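Periplasmic binding protein (Pseudomonas aeruginosa, PDB 2R79) binds heme in the periplasm and probably delivers it to an inner-membrane ABC transporter for uptake. Local coordinates at residues A[169-174]-A[257-262]. Residues are numbered along the deposited sequence; the frame is centred on the assembly and turned at random.
Sequences NRAGAR and AAFYPS. With SO4 (sulfate ion), chain C.
Ala173 and Phe259 bring the two backbones nearest, with 7.0 Å between their CA atoms, where the ends of helices 163-170 and 248-259 meet. Gly172 closes the first helix in a Schellman motif; glycine readily adopts the positive phi this needs and, having no side chain, leaves room for the Tyr260 ring to lie close. That turn presents the carbonyl of Gly172 to the tyrosine: Tyr260 OH donates to Gly172 O at 2.5 Å, meeting a lone pair in the carbonyl plane at a C=O...donor angle of 134°. Tyrosine suits the place because its long flat ring crosses a buried interface and still ends in a polar group. The same hydroxyl is also hydrogen-bonded to Gln136 NE2, and Trp131, Ile132 and Ala135 of helix 111-135 line the ring. The contact joins two helix ends beside the mixed sheet containing strand 143-150, in one lobe of a two-lobed fold bridged by long helix 111-135, as in other binding proteins of this family, and away from the heme pocket. Phe259, its CG beside the backbone N (chi1 -69°), sends its ring off the last helical turn toward two alanines, whose small methyls let it come close. CE1 lies 3.5 Å from Ala173 CB, which meets the ring obliquely, and 3.8 Å from Ala171 CB, while Ala171 O sits at the ring edge, 3.5 Å from CD1. Arg170, bent at chi2, lies clear of 257-262; its cationic guanidinium suits an anion, and NH2 donates to sulfate O3 in a bent bond (2.7 Å, N-H...acceptor angle 135°).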
ATOM      1  N   ASN A 169      32.018 -14.010   8.083  1.00 17.42           N
ATOM      2  CA  ASN A 169      32.596 -15.346   8.069  1.00 19.90           C
ATOM      3  C   ASN A 169      31.534 -16.427   7.978  1.00 18.61           C
ATOM      4  O   ASN A 169      31.630 -17.331   7.154  1.00 18.66           O
ATOM      5  CB  ASN A 169      33.466 -15.578   9.308  1.00 24.04           C
ATOM      6  CG  ASN A 169      34.769 -14.792   9.257  1.00 33.20           C
ATOM      7  OD1 ASN A 169      35.507 -14.859   8.269  1.00 36.05           O
ATOM      8  ND2 ASN A 169      35.060 -14.044  10.321  1.00 35.99           N
ATOM      9  N   ARG A 170      30.510 -16.326   8.816  1.00 18.05           N
ATOM     10  CA  ARG A 170      29.449 -17.315   8.814  1.00 16.77           C
ATOM     11  C   ARG A 170      28.667 -17.343   7.515  1.00 16.98           C
ATOM     12  O   ARG A 170      28.028 -18.343   7.208  1.00 19.25           O
ATOM     13  CB  ARG A 170      28.508 -17.072   9.988  1.00 17.08           C
ATOM     14  CG  ARG A 170      29.140 -17.375  11.335  1.00 17.09           C
ATOM     15  CD  ARG A 170      29.233 -18.858  11.556  1.00 15.03           C
ATOM     16  NE  ARG A 170      29.794 -19.178  12.859  1.00 19.65           N
ATOM     17  CZ  ARG A 170      29.697 -20.377  13.429  1.00 23.02           C
ATOM     18  NH1 ARG A 170      29.055 -21.360  12.805  1.00 20.12           N
ATOM     19  NH2 ARG A 170      30.240 -20.598  14.618  1.00 20.02           N
ATOM     20  N   ALA A 171      28.717 -16.259   6.746  1.00 16.13           N
ATOM     21  CA  ALA A 171      28.003 -16.215   5.471  1.00 15.58           C
ATOM     22  C   ALA A 171      28.881 -16.671   4.305  1.00 15.38           C
ATOM     23  O   ALA A 171      28.470 -16.607   3.152  1.00 16.05           O
ATOM     24  CB  ALA A 171      27.455 -14.808   5.208  1.00 11.92           C
ATOM     25  N   GLY A 172      30.095 -17.120   4.605  1.00 17.03           N
ATOM     26  CA  GLY A 172      30.982 -17.600   3.557  1.00 17.32           C
ATOM     27  C   GLY A 172      31.922 -16.601   2.898  1.00 18.29           C
ATOM     28  O   GLY A 172      32.513 -16.904   1.869  1.00 20.14           O
ATOM     29  N   ALA A 173      32.081 -15.418   3.479  1.00 17.82           N
ATOM     30  CA  ALA A 173      32.965 -14.412   2.894  1.00 17.83           C
ATOM     31  C   ALA A 173      34.255 -14.287   3.686  1.00 17.93           C
ATOM     32  O   ALA A 173      34.362 -14.815   4.793  1.00 15.91           O
ATOM     33  CB  ALA A 173      32.259 -13.063   2.848  1.00 15.80           C
ATOM     34  N   ARG A 174      35.235 -13.601   3.099  1.00 19.66           N
ATOM     35  CA  ARG A 174      36.528 -13.348   3.751  1.00 20.46           C
ATOM     36  C   ARG A 174      36.562 -11.871   4.113  1.00 19.61           C
ATOM     37  O   ARG A 174      36.489 -11.014   3.228  1.00 20.25           O
ATOM     38  CB  ARG A 174      37.694 -13.632   2.799  1.00 23.47           C
ATOM     39  CG  ARG A 174      37.873 -15.092   2.413  1.00 32.80           C
ATOM     40  CD  ARG A 174      38.882 -15.799   3.295  1.00 35.80           C
ATOM     41  NE  ARG A 174      39.229 -17.110   2.750  1.00 43.11           N
ATOM     42  CZ  ARG A 174      38.526 -18.225   2.943  1.00 45.90           C
ATOM     43  NH1 ARG A 174      37.420 -18.207   3.680  1.00 47.58           N
ATOM     44  NH2 ARG A 174      38.925 -19.362   2.385  1.00 46.08           N
ATOM     45  N   ALA A 257      23.587 -16.133  -0.031  1.00 20.99           N
ATOM     46  CA  ALA A 257      22.984 -16.270  -1.358  1.00 20.59           C
ATOM     47  C   ALA A 257      23.550 -15.173  -2.269  1.00 21.17           C
ATOM     48  O   ALA A 257      23.806 -15.401  -3.455  1.00 23.19           O
ATOM     49  CB  ALA A 257      21.463 -16.157  -1.272  1.00 18.64           C
ATOM     50  N   ALA A 258      23.752 -13.983  -1.706  1.00 19.60           N
ATOM     51  CA  ALA A 258      24.315 -12.860  -2.462  1.00 18.98           C
ATOM     52  C   ALA A 258      25.813 -13.083  -2.720  1.00 20.55           C
ATOM     53  O   ALA A 258      26.341 -12.648  -3.742  1.00 18.95           O
ATOM     54  CB  ALA A 258      24.115 -11.562  -1.699  1.00 16.46           C
ATOM     55  N   PHE A 259      26.485 -13.762  -1.785  1.00 20.02           N
ATOM     56  CA  PHE A 259      27.917 -14.045  -1.898  1.00 19.83           C
ATOM     57  C   PHE A 259      28.236 -15.179  -2.882  1.00 21.97           C
ATOM     58  O   PHE A 259      29.319 -15.212  -3.466  1.00 23.77           O
ATOM     59  CB  PHE A 259      28.498 -14.376  -0.517  1.00 17.73           C
ATOM     60  CG  PHE A 259      28.544 -13.196   0.434  1.00 15.62           C
ATOM     61  CD1 PHE A 259      28.762 -13.395   1.792  1.00 15.92           C
ATOM     62  CD2 PHE A 259      28.386 -11.891  -0.032  1.00 16.31           C
ATOM     63  CE1 PHE A 259      28.821 -12.315   2.679  1.00 15.49           C
ATOM     64  CE2 PHE A 259      28.443 -10.802   0.843  1.00 15.27           C
ATOM     65  CZ  PHE A 259      28.661 -11.017   2.202  1.00 17.08           C
ATOM     66  N   TYR A 260      27.297 -16.111  -3.050  1.00 21.81           N
ATOM     67  CA  TYR A 260      27.460 -17.234  -3.978  1.00 19.88           C
ATOM     68  C   TYR A 260      26.214 -17.270  -4.849  1.00 20.73           C
ATOM     69  O   TYR A 260      25.381 -18.161  -4.711  1.00 19.84           O
ATOM     70  CB  TYR A 260      27.581 -18.561  -3.226  1.00 17.08           C
ATOM     71  CG  TYR A 260      28.776 -18.643  -2.324  1.00 15.09           C
ATOM     72  CD1 TYR A 260      28.729 -18.138  -1.026  1.00 14.51           C
ATOM     73  CD2 TYR A 260      29.985 -19.160  -2.791  1.00 15.68           C
ATOM     74  CE1 TYR A 260      29.864 -18.139  -0.215  1.00 13.78           C
ATOM     75  CE2 TYR A 260      31.119 -19.166  -1.992  1.00 14.51           C
ATOM     76  CZ  TYR A 260      31.052 -18.654  -0.706  1.00 15.70           C
ATOM     77  OH  TYR A 260      32.172 -18.671   0.092  1.00 18.97           O
ATOM     78  N   PRO A 261      26.078 -16.303  -5.764  1.00 23.35           N
ATOM     79  CA  PRO A 261      24.923 -16.204  -6.664  1.00 25.22           C
ATOM     80  C   PRO A 261      24.653 -17.407  -7.561  1.00 27.98           C
ATOM     81  O   PRO A 261      23.542 -17.565  -8.059  1.00 29.73           O
ATOM     82  CB  PRO A 261      25.213 -14.931  -7.457  1.00 22.50           C
ATOM     83  CG  PRO A 261      26.702 -14.893  -7.503  1.00 22.43           C
ATOM     84  CD  PRO A 261      27.093 -15.288  -6.101  1.00 22.53           C
ATOM     85  N   SER A 262      25.663 -18.246  -7.765  1.00 31.64           N
ATOM     86  CA  SER A 262      25.522 -19.432  -8.608  1.00 35.15           C
ATOM     87  C   SER A 262      25.142 -20.677  -7.827  1.00 36.49           C
ATOM     88  O   SER A 262      25.393 -21.795  -8.273  1.00 39.18           O
ATOM     89  CB  SER A 262      26.820 -19.711  -9.362  1.00 33.57           C
ATOM     90  OG  SER A 262      27.109 -18.652 -10.248  1.00 40.75           O
TER
HETATM   91  S   SO4 C 910      32.234 -18.751  17.196  1.00 64.31           S
HETATM   92  O1  SO4 C 910      32.544 -19.516  18.448  1.00 64.66           O
HETATM   93  O2  SO4 C 910      33.172 -17.589  17.003  1.00 65.47           O
HETATM   94  O3  SO4 C 910      32.352 -19.725  16.067  1.00 66.72           O
HETATM   95  O4  SO4 C 910      30.827 -18.244  17.196  1.00 62.63           O